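Local coordinates for protein glycosyl hydrolase BlGH5_18 (Bifidobacterium longum subsp. infantis, PDB 7LQX) that probably hydrolyses glycosidic bonds during bacterial N-glycan breakdown, as a member of glycoside hydrolase family 5, subfamily 18, at residues 67-72 against 136-141; 101-106 against 143-148; 158-163 against 185-190; 200-205 against 271-276. All blocks are in the same frame, centred on the assembly; numbering follows the deposited sequence.

Overall arrangement
The four contacts belong to a (beta/alpha)8 barrel and come in series along the chain, except that contacts 1 and 2 interleave. Contacts 1 and 2 share helix 132-149, and their centres lie about 10 Å apart. Contact 3 pairs the end of strand 155-159 with helix 180-191. Its centre is about 11 Å from those of contacts 2 and 4. Strands 100-104, 155-159 and 200-202 are sheet neighbours, so contacts 2, 3 and 4 meet through the barrel wall. Contact 4 lies inside the barrel, about 20 Å from contact 1 between centres. Contacts 3 and 4 both reach the same ethanediol. The set thus runs from the helical shell to the probable substrate pocket.

Contact 1 of 4, residues 67-72 against 136-141; sequences PVWPYL and KAEKTL
Leu141 sends one methyl, CD2, into the corner between Trp69 and Leu72. The leucine CG is anti to its backbone N (chi1 -179°), and this carries the branch across to segment 67-72. There CD2 lies 4.0 Å from Trp69 CD1, at the pyrrole end of the indole. It approaches the ring obliquely. The same methyl is 4.0 Å from Leu72 CD1, and these two leucine side chains cross at about a right angle. On the benzene ring of the indole, Trp69 CZ2 is 4.2 Å from Glu138 CG, so the glutamate touches with its aliphatic part. Its carboxylate is held by another residue: OE2 is hydrogen-bonded to Trp186 NE1.

No hydrogen bond joins the two segments directly. Gln73 links them instead, because its OE1 takes the Trp69 NE1 hydrogen and its NE2 reaches Ala137 O. Phe106 packs edge-to-face with Trp69, and the touching residues are all buried. The contact thus packs a short helix, 69-72, in the beta-to-alpha connection after strand 62-65, on helix 132-149 of the outer layer of the (beta/alpha)8 barrel.

Contact 2 of 4, residues 101-106 against 143-148; sequences AYVDVF and AELYGE
Leu145 of helix 132-149 is the residue that meets Val103 and Val105 of the barrel wall. Two residues before it, Ala143 O accepts the backbone hydrogen bond of Gly147 N at 2.9 Å, a regular turn of the helix.

Leu145 then points at the strand. With chi1 at -179°, its branch swings away from the backbone N, and CD2 comes up to the two valines. CD2 sits against both methyls of Val105, with CG2 of Val105 at 4.1 Å from it. These two side chains slide past each other in opposite directions. The same CD2 lies 4.3 Å from Val103 CG1. CG1 of Val105 also stands 3.7 Å above the Phe106 ring, over its centre. The contact is wholly apolar, and all three touching residues are buried. Asp104, between the two valines, points away from the helix and forms a salt bridge with Arg64.

Tyr146 comes next, with OH hydrogen-bonded to His199 ND1. Glu148 ends the segment and makes a salt bridge through OE1 to Arg88 NH1, tying this helix to helix 81-96. Valines at alternate positions facing a helix, with a polar residue between them facing the other way, are characteristic of the wall of a (beta/alpha)8 barrel.

Contact 3 of 4, residues 158-163 against 185-190; sequences LTLGNE and AWLADL. With EDO (1,2-ethanediol), chain D.
Asn162 ND2 serves two acceptors: O1 of the ethanediol, at 2.9 Å with an N-H...O angle of 149°, and His109 O. This amide stands just beyond the C-terminal end of barrel strand 155-159 in a (beta/alpha)8 fold. An Asn-Glu pair here is consistent with the family 5 active site, where the glutamate is the usual acid/base. The ethanediol probably came from the crystallisation liquor. The other amide atom, OD1, is hydrogen-bonded to Arg64 NH2. With the amide gone in an alanine, His109 O and Arg64 NH2 would probably lose this partner, and the ethanediol would be held less firmly. Glu163 OE2 is hydrogen-bonded to His232 ND1.

Behind this polar end, Leu160 points out to helix 180-191. A chi1 of -61° sets its CG opposite the carbonyl carbon, which lets both methyls reach the helix. CD2 of Leu160 lies 3.8 Å from Leu190 CB. Leu160 CD1 also comes obliquely to the Trp186 ring, and its closest touch is with Leu187 CD2, at 3.8 Å.

Contact 4 of 4, residues 200-205 against 271-276; sequences VALHSE and PVWLQE. With EDO (1,2-ethanediol), chain D.
Leu202 and Trp273 meet although their strands are not neighbours: strand 229-233 comes between them in the barrel wall, and no hydrogen bond joins the two segments. The touch is across the interior. Leu202 CD1 comes to the edge of the indole, near its plane, 3.5 Å from Trp273 CZ3, and the side chains cross at about a right angle. The face of the indole is used too, because CG of Gln275 sits 3.7 Å above the Trp273 ring centre.

The Gln275 chain starts out away from its own backbone N (chi1 -174°) and runs on extended, which carries the amide to Ser204. Its NE2 lies 3.7 Å from Ser204 CB. Both ends of this buried amide are satisfied, OE1 by Thr159 OG1 and NE2 by His232 NE2. His203 points away from strand 272-277. Its ND1 donates in the ring plane to the syn lone pair of Glu205 OE2, at 2.6 Å and a nearly straight 167°.

Glu276 OE2 takes a hydrogen bond from ethanediol O1 at 2.6 Å and also faces Arg64 NH1 in a salt bridge, while OE1 accepts from Trp234 NE1. Shortened to an alanine, the side chain is likely to leave the Arg64 charge without its mate and Trp234 NE1 and the ethanediol without an acceptor. A glutamate at the end of the seventh strand of a (beta/alpha)8 barrel matches the usual nucleophile position of family 5 active sites.

Contact 1 of 4, residues 67-72 against 136-141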
loop_
_atom_site.group_PDB
_atom_site.type_symbol
_atom_site.label_atom_id
_atom_site.label_comp_id
_atom_site.label_asym_id
_atom_site.label_seq_id
_atom_site.Cartn_x
_atom_site.Cartn_y
_atom_site.Cartn_z
ATOM N N PRO A 67 -12.187 8.113 -3.285
ATOM C CA PRO A 67 -11.404 7.812 -2.079
ATOM C C PRO A 67 -10.414 6.688 -2.354
ATOM O O PRO A 67 -10.502 5.969 -3.353
ATOM C CB PRO A 67 -12.465 7.390 -1.058
ATOM C CG PRO A 67 -13.587 6.865 -1.891
ATOM C CD PRO A 67 -13.597 7.697 -3.140
ATOM N N VAL A 68 -9.447 6.541 -1.449
ATOM C CA VAL A 68 -8.352 5.581 -1.602
ATOM C C VAL A 68 -8.452 4.512 -0.517
ATOM O O VAL A 68 -8.548 4.823 0.676
ATOM C CB VAL A 68 -6.993 6.300 -1.608
ATOM C CG1 VAL A 68 -5.833 5.320 -1.530
ATOM C CG2 VAL A 68 -6.891 7.152 -2.855
ATOM N N TRP A 69 -8.425 3.247 -0.941
ATOM C CA TRP A 69 -8.831 2.137 -0.079
ATOM C C TRP A 69 -7.934 1.948 1.131
ATOM O O TRP A 69 -8.465 1.762 2.239
ATOM C CB TRP A 69 -8.908 0.869 -0.936
ATOM C CG TRP A 69 -9.552 -0.322 -0.315
ATOM C CD1 TRP A 69 -10.182 -0.399 0.894
ATOM C CD2 TRP A 69 -9.603 -1.626 -0.884
ATOM N NE1 TRP A 69 -10.647 -1.681 1.101
ATOM C CE2 TRP A 69 -10.298 -2.452 0.019
ATOM C CE3 TRP A 69 -9.156 -2.172 -2.093
ATOM C CZ2 TRP A 69 -10.545 -3.798 -0.245
ATOM C CZ3 TRP A 69 -9.404 -3.505 -2.350
ATOM C CH2 TRP A 69 -10.092 -4.303 -1.429
ATOM N N PRO A 70 -6.601 1.968 1.011
ATOM C CA PRO A 70 -5.761 1.806 2.210
ATOM C C PRO A 70 -5.962 2.883 3.254
ATOM O O PRO A 70 -5.542 2.682 4.398
ATOM C CB PRO A 70 -4.322 1.799 1.664
ATOM C CG PRO A 70 -4.427 2.195 0.213
ATOM C CD PRO A 70 -5.824 1.892 -0.239
ATOM N N TYR A 71 -6.561 4.030 2.906
ATOM C CA TYR A 71 -6.848 5.048 3.911
ATOM C C TYR A 71 -8.221 4.841 4.539
ATOM O O TYR A 71 -8.409 5.141 5.725
ATOM C CB TYR A 71 -6.762 6.473 3.333
ATOM C CG TYR A 71 -5.562 6.731 2.440
ATOM C CD1 TYR A 71 -4.365 6.043 2.607
ATOM C CD2 TYR A 71 -5.642 7.652 1.417
ATOM C CE1 TYR A 71 -3.295 6.265 1.755
ATOM C CE2 TYR A 71 -4.582 7.879 0.572
ATOM C CZ TYR A 71 -3.410 7.191 0.748
ATOM O OH TYR A 71 -2.371 7.431 -0.117
ATOM N N LEU A 72 -9.174 4.306 3.761
ATOM C CA LEU A 72 -10.505 4.024 4.275
ATOM C C LEU A 72 -10.511 2.808 5.193
ATOM O O LEU A 72 -11.270 2.763 6.167
ATOM C CB LEU A 72 -11.477 3.738 3.128
ATOM C CG LEU A 72 -12.002 4.885 2.272
ATOM C CD1 LEU A 72 -12.797 4.308 1.108
ATOM C CD2 LEU A 72 -12.865 5.815 3.096
ATOM N N LYS A 136 -16.541 -9.986 3.078
ATOM C CA LYS A 136 -17.288 -9.431 4.200
ATOM C C LYS A 136 -16.791 -8.030 4.533
ATOM O O LYS A 136 -17.588 -7.127 4.812
ATOM C CB LYS A 136 -17.189 -10.353 5.415
ATOM C CG LYS A 136 -17.908 -9.810 6.639
ATOM N N ALA A 137 -15.470 -7.830 4.508
ATOM C CA ALA A 137 -14.913 -6.516 4.813
ATOM C C ALA A 137 -15.298 -5.492 3.753
ATOM O O ALA A 137 -15.565 -4.324 4.068
ATOM C CB ALA A 137 -13.391 -6.612 4.930
ATOM N N GLU A 138 -15.321 -5.907 2.488
ATOM C CA GLU A 138 -15.753 -5.007 1.430
ATOM C C GLU A 138 -17.197 -4.586 1.648
ATOM O O GLU A 138 -17.535 -3.401 1.558
ATOM C CB GLU A 138 -15.611 -5.701 0.080
ATOM C CG GLU A 138 -14.181 -5.945 -0.336
ATOM C CD GLU A 138 -14.065 -7.073 -1.334
ATOM O OE1 GLU A 138 -12.960 -7.634 -1.471
ATOM O OE2 GLU A 138 -15.079 -7.405 -1.979
ATOM N N LYS A 139 -18.061 -5.548 1.957
ATOM C CA LYS A 139 -19.461 -5.218 2.184
ATOM C C LYS A 139 -19.614 -4.285 3.373
ATOM O O LYS A 139 -20.425 -3.354 3.341
ATOM C CB LYS A 139 -20.269 -6.492 2.393
ATOM C CG LYS A 139 -20.447 -7.319 1.139
ATOM C CD LYS A 139 -21.277 -8.571 1.407
ATOM C CE LYS A 139 -22.658 -8.208 1.938
ATOM N NZ LYS A 139 -23.608 -9.359 1.917
ATOM N N THR A 140 -18.840 -4.515 4.434
ATOM C CA THR A 140 -18.895 -3.634 5.595
ATOM C C THR A 140 -18.499 -2.208 5.223
ATOM O O THR A 140 -19.159 -1.250 5.643
ATOM C CB THR A 140 -18.004 -4.187 6.709
ATOM O OG1 THR A 140 -18.420 -5.521 7.027
ATOM C CG2 THR A 140 -18.110 -3.329 7.943
ATOM N N LEU A 141 -17.430 -2.045 4.436
ATOM C CA LEU A 141 -17.024 -0.705 4.014
ATOM C C LEU A 141 -18.091 -0.048 3.139
ATOM O O LEU A 141 -18.428 1.125 3.329
ATOM C CB LEU A 141 -15.671 -0.742 3.299
ATOM C CG LEU A 141 -15.181 0.642 2.858
ATOM C CD1 LEU A 141 -15.042 1.584 4.062
ATOM C CD2 LEU A 141 -13.877 0.541 2.092
#

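Contact 2 of 4, residues 101-106 against 143-148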
loop_
_atom_site.group_PDB
_atom_site.type_symbol
_atom_site.label_atom_id
_atom_site.label_comp_id
_atom_site.label_asym_id
_atom_site.label_seq_id
_atom_site.Cartn_x
_atom_site.Cartn_y
_atom_site.Cartn_z
ATOM N N ALA A 101 -22.922 14.199 -6.906
ATOM C CA ALA A 101 -21.687 13.449 -6.746
ATOM C C ALA A 101 -21.963 11.957 -6.830
ATOM O O ALA A 101 -22.934 11.464 -6.251
ATOM C CB ALA A 101 -21.010 13.789 -5.414
ATOM N N TYR A 102 -21.121 11.261 -7.584
ATOM C CA TYR A 102 -21.063 9.807 -7.664
ATOM C C TYR A 102 -19.721 9.378 -7.084
ATOM O O TYR A 102 -18.698 10.011 -7.351
ATOM C CB TYR A 102 -21.185 9.372 -9.132
ATOM C CG TYR A 102 -22.529 9.718 -9.728
ATOM C CD1 TYR A 102 -22.788 10.993 -10.190
ATOM C CD2 TYR A 102 -23.553 8.783 -9.777
ATOM C CE1 TYR A 102 -24.027 11.332 -10.698
ATOM C CE2 TYR A 102 -24.798 9.109 -10.293
ATOM C CZ TYR A 102 -25.028 10.389 -10.752
ATOM O OH TYR A 102 -26.265 10.734 -11.257
ATOM N N VAL A 103 -19.713 8.339 -6.250
ATOM C CA VAL A 103 -18.510 7.941 -5.519
ATOM C C VAL A 103 -18.129 6.520 -5.916
ATOM O O VAL A 103 -18.988 5.635 -5.956
ATOM C CB VAL A 103 -18.746 8.021 -3.998
ATOM C CG1 VAL A 103 -17.522 7.544 -3.232
ATOM C CG2 VAL A 103 -19.113 9.426 -3.586
ATOM N N ASP A 104 -16.845 6.294 -6.198
ATOM C CA ASP A 104 -16.319 4.951 -6.414
ATOM C C ASP A 104 -15.721 4.461 -5.096
ATOM O O ASP A 104 -14.903 5.167 -4.494
ATOM C CB ASP A 104 -15.206 4.944 -7.463
ATOM C CG ASP A 104 -15.718 4.924 -8.885
ATOM O OD1 ASP A 104 -16.595 5.737 -9.235
ATOM O OD2 ASP A 104 -15.207 4.097 -9.674
ATOM N N VAL A 105 -16.082 3.244 -4.666
ATOM C CA VAL A 105 -15.737 2.835 -3.303
ATOM C C VAL A 105 -14.287 2.370 -3.188
ATOM O O VAL A 105 -13.575 2.810 -2.279
ATOM C CB VAL A 105 -16.706 1.786 -2.732
ATOM C CG1 VAL A 105 -16.264 1.385 -1.315
ATOM C CG2 VAL A 105 -18.122 2.316 -2.725
ATOM N N PHE A 106 -13.841 1.443 -4.058
ATOM C CA PHE A 106 -12.562 0.742 -3.884
ATOM C C PHE A 106 -11.546 1.134 -4.952
ATOM O O PHE A 106 -11.563 0.592 -6.061
ATOM C CB PHE A 106 -12.744 -0.781 -3.922
ATOM C CG PHE A 106 -13.620 -1.325 -2.832
ATOM C CD1 PHE A 106 -13.153 -1.430 -1.535
ATOM C CD2 PHE A 106 -14.916 -1.746 -3.109
ATOM C CE1 PHE A 106 -13.970 -1.935 -0.532
ATOM C CE2 PHE A 106 -15.729 -2.249 -2.106
ATOM C CZ PHE A 106 -15.263 -2.334 -0.824
ATOM N N ALA A 143 -21.274 -0.596 3.162
ATOM C CA ALA A 143 -22.411 -0.242 4.007
ATOM C C ALA A 143 -22.112 0.985 4.859
ATOM O O ALA A 143 -22.965 1.867 5.011
ATOM C CB ALA A 143 -22.805 -1.423 4.895
ATOM N N GLU A 144 -20.909 1.062 5.428
ATOM C CA GLU A 144 -20.581 2.189 6.295
ATOM C C GLU A 144 -20.481 3.477 5.489
ATOM O O GLU A 144 -21.039 4.510 5.875
ATOM C CB GLU A 144 -19.271 1.916 7.030
ATOM C CG GLU A 144 -19.335 0.747 7.987
ATOM N N LEU A 145 -19.786 3.425 4.355
ATOM C CA LEU A 145 -19.665 4.600 3.502
ATOM C C LEU A 145 -21.024 5.007 2.952
ATOM O O LEU A 145 -21.405 6.183 3.009
ATOM C CB LEU A 145 -18.678 4.311 2.371
ATOM C CG LEU A 145 -18.409 5.451 1.391
ATOM C CD1 LEU A 145 -17.831 6.669 2.091
ATOM C CD2 LEU A 145 -17.468 4.987 0.279
ATOM N N TYR A 146 -21.790 4.036 2.445
ATOM C CA TYR A 146 -23.107 4.338 1.899
ATOM C C TYR A 146 -24.013 4.960 2.953
ATOM O O TYR A 146 -24.751 5.912 2.667
ATOM C CB TYR A 146 -23.742 3.064 1.339
ATOM C CG TYR A 146 -25.145 3.297 0.846
ATOM C CD1 TYR A 146 -25.385 4.075 -0.277
ATOM C CD2 TYR A 146 -26.229 2.749 1.504
ATOM C CE1 TYR A 146 -26.673 4.299 -0.732
ATOM C CE2 TYR A 146 -27.521 2.965 1.061
ATOM C CZ TYR A 146 -27.742 3.743 -0.050
ATOM O OH TYR A 146 -29.049 3.935 -0.457
ATOM N N GLY A 147 -23.984 4.430 4.177
ATOM C CA GLY A 147 -24.860 4.945 5.213
ATOM C C GLY A 147 -24.595 6.400 5.538
ATOM O O GLY A 147 -25.515 7.136 5.900
ATOM N N GLU A 148 -23.336 6.830 5.430
ATOM C CA GLU A 148 -23.001 8.237 5.616
ATOM C C GLU A 148 -23.357 9.059 4.382
ATOM O O GLU A 148 -23.973 10.125 4.487
ATOM C CB GLU A 148 -21.513 8.374 5.961
ATOM C CG GLU A 148 -21.172 7.895 7.364
ATOM C CD GLU A 148 -21.827 8.743 8.428
ATOM O OE1 GLU A 148 -21.783 9.984 8.302
ATOM O OE2 GLU A 148 -22.414 8.175 9.374
#

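Contact 3 of 4, residues 158-163 against 185-190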
loop_
_atom_site.group_PDB
_atom_site.type_symbol
_atom_site.label_atom_id
_atom_site.label_comp_id
_atom_site.label_asym_id
_atom_site.label_seq_id
_atom_site.Cartn_x
_atom_site.Cartn_y
_atom_site.Cartn_z
ATOM N N LEU A 158 -23.157 5.031 -6.096
ATOM C CA LEU A 158 -21.774 4.596 -6.054
ATOM C C LEU A 158 -21.496 3.526 -7.093
ATOM O O LEU A 158 -22.381 2.760 -7.502
ATOM C CB LEU A 158 -21.388 4.110 -4.648
ATOM C CG LEU A 158 -22.171 2.928 -4.078
ATOM C CD1 LEU A 158 -21.664 1.618 -4.649
ATOM C CD2 LEU A 158 -22.088 2.919 -2.555
ATOM N N THR A 159 -20.237 3.512 -7.518
ATOM C CA THR A 159 -19.660 2.461 -8.338
ATOM C C THR A 159 -18.762 1.665 -7.400
ATOM O O THR A 159 -18.069 2.246 -6.560
ATOM C CB THR A 159 -18.820 3.087 -9.441
ATOM O OG1 THR A 159 -19.646 3.969 -10.210
ATOM C CG2 THR A 159 -18.244 2.053 -10.381
ATOM N N LEU A 160 -18.767 0.339 -7.524
ATOM C CA LEU A 160 -18.012 -0.460 -6.562
ATOM C C LEU A 160 -16.543 -0.049 -6.521
ATOM O O LEU A 160 -15.941 0.021 -5.446
ATOM C CB LEU A 160 -18.154 -1.948 -6.864
ATOM C CG LEU A 160 -19.575 -2.488 -6.791
ATOM C CD1 LEU A 160 -19.576 -3.986 -7.059
ATOM C CD2 LEU A 160 -20.240 -2.201 -5.461
ATOM N N GLY A 161 -15.945 0.225 -7.672
ATOM C CA GLY A 161 -14.566 0.692 -7.707
ATOM C C GLY A 161 -14.110 0.828 -9.143
ATOM O O GLY A 161 -14.672 0.218 -10.055
ATOM N N ASN A 162 -13.062 1.619 -9.329
ATOM C CA ASN A 162 -12.627 1.932 -10.682
ATOM C C ASN A 162 -11.917 0.741 -11.314
ATOM O O ASN A 162 -10.855 0.336 -10.841
ATOM C CB ASN A 162 -11.675 3.118 -10.624
ATOM C CG ASN A 162 -11.239 3.563 -11.977
ATOM O OD1 ASN A 162 -12.069 3.847 -12.834
ATOM N ND2 ASN A 162 -9.931 3.597 -12.204
ATOM N N GLU A 163 -12.467 0.199 -12.402
ATOM C CA GLU A 163 -11.753 -0.780 -13.231
ATOM C C GLU A 163 -11.192 -1.935 -12.408
ATOM O O GLU A 163 -10.064 -2.383 -12.609
ATOM C CB GLU A 163 -10.648 -0.095 -14.042
ATOM C CG GLU A 163 -11.193 1.000 -14.940
ATOM C CD GLU A 163 -10.157 1.796 -15.682
ATOM O OE1 GLU A 163 -8.952 1.480 -15.581
ATOM O OE2 GLU A 163 -10.568 2.759 -16.367
ATOM N N ALA A 185 -21.700 -13.464 -8.640
ATOM C CA ALA A 185 -22.182 -13.458 -7.264
ATOM C C ALA A 185 -21.551 -12.326 -6.471
ATOM O O ALA A 185 -22.222 -11.683 -5.655
ATOM C CB ALA A 185 -21.863 -14.800 -6.601
ATOM N N TRP A 186 -20.260 -12.073 -6.703
ATOM C CA TRP A 186 -19.550 -11.010 -6.000
ATOM C C TRP A 186 -20.165 -9.656 -6.308
ATOM O O TRP A 186 -20.434 -8.860 -5.402
ATOM C CB TRP A 186 -18.075 -11.056 -6.414
ATOM C CG TRP A 186 -17.232 -9.981 -5.799
ATOM C CD1 TRP A 186 -16.737 -9.949 -4.530
ATOM C CD2 TRP A 186 -16.805 -8.773 -6.430
ATOM N NE1 TRP A 186 -16.025 -8.793 -4.335
ATOM C CE2 TRP A 186 -16.046 -8.056 -5.487
ATOM C CE3 TRP A 186 -16.976 -8.234 -7.707
ATOM C CZ2 TRP A 186 -15.466 -6.820 -5.780
ATOM C CZ3 TRP A 186 -16.402 -7.007 -7.995
ATOM C CH2 TRP A 186 -15.656 -6.315 -7.036
ATOM N N LEU A 187 -20.411 -9.380 -7.590
ATOM C CA LEU A 187 -21.058 -8.132 -7.965
ATOM C C LEU A 187 -22.425 -8.007 -7.308
ATOM O O LEU A 187 -22.746 -6.977 -6.708
ATOM C CB LEU A 187 -21.200 -8.051 -9.483
ATOM C CG LEU A 187 -19.932 -7.797 -10.289
ATOM C CD1 LEU A 187 -20.200 -7.932 -11.783
ATOM C CD2 LEU A 187 -19.378 -6.419 -9.966
ATOM N N ALA A 188 -23.252 -9.048 -7.416
ATOM C CA ALA A 188 -24.597 -8.954 -6.862
ATOM C C ALA A 188 -24.551 -8.708 -5.362
ATOM O O ALA A 188 -25.338 -7.913 -4.830
ATOM C CB ALA A 188 -25.386 -10.227 -7.170
ATOM N N ASP A 189 -23.635 -9.384 -4.665
ATOM C CA ASP A 189 -23.544 -9.277 -3.211
ATOM C C ASP A 189 -23.204 -7.858 -2.771
ATOM O O ASP A 189 -23.790 -7.342 -1.813
ATOM C CB ASP A 189 -22.491 -10.276 -2.724
ATOM C CG ASP A 189 -22.541 -10.528 -1.230
ATOM O OD1 ASP A 189 -23.573 -10.243 -0.590
ATOM O OD2 ASP A 189 -21.526 -11.025 -0.695
ATOM N N LEU A 190 -22.267 -7.207 -3.463
ATOM C CA LEU A 190 -21.875 -5.854 -3.077
ATOM C C LEU A 190 -22.898 -4.817 -3.529
ATOM O O LEU A 190 -23.170 -3.855 -2.798
ATOM C CB LEU A 190 -20.486 -5.530 -3.632
ATOM C CG LEU A 190 -19.301 -5.942 -2.758
ATOM C CD1 LEU A 190 -19.164 -7.449 -2.634
ATOM C CD2 LEU A 190 -18.018 -5.335 -3.309
HETATM C C1 EDO D . -8.891 6.086 -14.975
HETATM O O1 EDO D . -9.780 4.994 -14.737
HETATM C C2 EDO D . -7.936 6.190 -13.790
HETATM O O2 EDO D . -7.233 4.943 -13.665
#

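Contact 4 of 4, residues 200-205 against 271-276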
loop_
_atom_site.group_PDB
_atom_site.type_symbol
_atom_site.label_atom_id
_atom_site.label_comp_id
_atom_site.label_asym_id
_atom_site.label_seq_id
_atom_site.Cartn_x
_atom_site.Cartn_y
_atom_site.Cartn_z
ATOM N N VAL A 200 -28.135 5.014 -7.224
ATOM C CA VAL A 200 -27.639 4.038 -8.184
ATOM C C VAL A 200 -26.534 3.199 -7.552
ATOM O O VAL A 200 -25.777 3.648 -6.679
ATOM C CB VAL A 200 -27.170 4.666 -9.514
ATOM C CG1 VAL A 200 -28.347 5.351 -10.223
ATOM C CG2 VAL A 200 -26.003 5.613 -9.316
ATOM N N ALA A 201 -26.460 1.956 -8.018
ATOM C CA ALA A 201 -25.392 1.020 -7.703
ATOM C C ALA A 201 -24.836 0.530 -9.029
ATOM O O ALA A 201 -25.577 -0.015 -9.851
ATOM C CB ALA A 201 -25.926 -0.156 -6.883
ATOM N N LEU A 202 -23.534 0.721 -9.225
ATOM C CA LEU A 202 -22.876 0.474 -10.492
ATOM C C LEU A 202 -21.592 -0.308 -10.271
ATOM O O LEU A 202 -21.025 -0.324 -9.173
ATOM C CB LEU A 202 -22.461 1.797 -11.171
ATOM C CG LEU A 202 -23.551 2.857 -11.241
ATOM C CD1 LEU A 202 -23.011 4.206 -11.658
ATOM C CD2 LEU A 202 -24.644 2.434 -12.199
ATOM N N HIS A 203 -21.102 -0.919 -11.344
ATOM C CA HIS A 203 -19.749 -1.472 -11.352
ATOM C C HIS A 203 -19.044 -1.012 -12.623
ATOM O O HIS A 203 -19.682 -0.624 -13.605
ATOM C CB HIS A 203 -19.724 -3.000 -11.183
ATOM C CG HIS A 203 -20.366 -3.744 -12.300
ATOM N ND1 HIS A 203 -19.637 -4.353 -13.300
ATOM C CD2 HIS A 203 -21.668 -3.978 -12.584
ATOM C CE1 HIS A 203 -20.463 -4.924 -14.156
ATOM N NE2 HIS A 203 -21.700 -4.703 -13.750
ATOM N N SER A 204 -17.712 -1.018 -12.572
ATOM C CA SER A 204 -16.881 -0.465 -13.631
ATOM C C SER A 204 -15.735 -1.394 -13.984
ATOM O O SER A 204 -14.950 -1.788 -13.114
ATOM C CB SER A 204 -16.291 0.885 -13.190
ATOM O OG SER A 204 -15.112 1.220 -13.910
ATOM N N GLU A 205 -15.611 -1.683 -15.271
ATOM C CA GLU A 205 -14.460 -2.375 -15.819
ATOM C C GLU A 205 -13.779 -1.507 -16.867
ATOM O O GLU A 205 -14.406 -0.641 -17.490
ATOM C CB GLU A 205 -14.896 -3.686 -16.462
ATOM C CG GLU A 205 -15.431 -4.693 -15.464
ATOM C CD GLU A 205 -16.871 -4.443 -15.022
ATOM O OE1 GLU A 205 -17.749 -4.204 -15.877
ATOM O OE2 GLU A 205 -17.116 -4.515 -13.800
ATOM N N PRO A 271 -29.679 2.784 -19.305
ATOM C CA PRO A 271 -28.779 3.905 -19.597
ATOM C C PRO A 271 -27.341 3.446 -19.761
ATOM O O PRO A 271 -26.878 2.524 -19.087
ATOM C CB PRO A 271 -28.923 4.819 -18.368
ATOM C CG PRO A 271 -30.202 4.376 -17.689
ATOM C CD PRO A 271 -30.269 2.897 -17.960
ATOM N N VAL A 272 -26.641 4.119 -20.669
ATOM C CA VAL A 272 -25.206 3.964 -20.864
ATOM C C VAL A 272 -24.528 5.231 -20.356
ATOM O O VAL A 272 -24.776 6.325 -20.870
ATOM C CB VAL A 272 -24.861 3.736 -22.343
ATOM C CG1 VAL A 272 -23.356 3.644 -22.508
ATOM C CG2 VAL A 272 -25.528 2.480 -22.861
ATOM N N TRP A 273 -23.649 5.090 -19.369
ATOM C CA TRP A 273 -22.878 6.207 -18.839
ATOM C C TRP A 273 -21.466 6.119 -19.409
ATOM O O TRP A 273 -20.732 5.178 -19.108
ATOM C CB TRP A 273 -22.859 6.136 -17.311
ATOM C CG TRP A 273 -22.166 7.296 -16.660
ATOM C CD1 TRP A 273 -21.708 8.419 -17.270
ATOM C CD2 TRP A 273 -21.866 7.448 -15.266
ATOM N NE1 TRP A 273 -21.123 9.260 -16.354
ATOM C CE2 TRP A 273 -21.223 8.693 -15.111
ATOM C CE3 TRP A 273 -22.089 6.662 -14.135
ATOM C CZ2 TRP A 273 -20.787 9.160 -13.875
ATOM C CZ3 TRP A 273 -21.671 7.129 -12.910
ATOM C CH2 TRP A 273 -21.020 8.368 -12.787
ATOM N N LEU A 274 -21.111 7.079 -20.259
ATOM C CA LEU A 274 -19.722 7.289 -20.665
ATOM C C LEU A 274 -19.029 7.906 -19.456
ATOM O O LEU A 274 -18.881 9.125 -19.333
ATOM C CB LEU A 274 -19.679 8.191 -21.878
ATOM C CG LEU A 274 -18.328 8.328 -22.562
ATOM C CD1 LEU A 274 -17.670 6.997 -22.844
ATOM C CD2 LEU A 274 -18.534 9.110 -23.859
ATOM N N GLN A 275 -18.647 7.025 -18.525
ATOM C CA GLN A 275 -18.166 7.431 -17.208
ATOM C C GLN A 275 -16.730 7.919 -17.246
ATOM O O GLN A 275 -16.328 8.677 -16.353
ATOM C CB GLN A 275 -18.352 6.244 -16.251
ATOM C CG GLN A 275 -18.043 6.543 -14.802
ATOM C CD GLN A 275 -18.161 5.327 -13.901
ATOM O OE1 GLN A 275 -18.949 5.312 -12.941
ATOM N NE2 GLN A 275 -17.398 4.314 -14.194
ATOM N N GLU A 276 -15.962 7.521 -18.258
ATOM C CA GLU A 276 -14.701 8.162 -18.555
ATOM C C GLU A 276 -14.528 8.305 -20.052
ATOM O O GLU A 276 -14.742 7.348 -20.801
ATOM C CB GLU A 276 -13.481 7.357 -18.087
ATOM C CG GLU A 276 -13.373 7.194 -16.611
ATOM C CD GLU A 276 -12.185 6.376 -16.187
ATOM O OE1 GLU A 276 -11.346 5.992 -17.038
ATOM O OE2 GLU A 276 -12.127 6.084 -14.974
HETATM C C1 EDO D . -8.891 6.086 -14.975
HETATM O O1 EDO D . -9.780 4.994 -14.737
HETATM C C2 EDO D . -7.936 6.190 -13.790
HETATM O O2 EDO D . -7.233 4.943 -13.665
#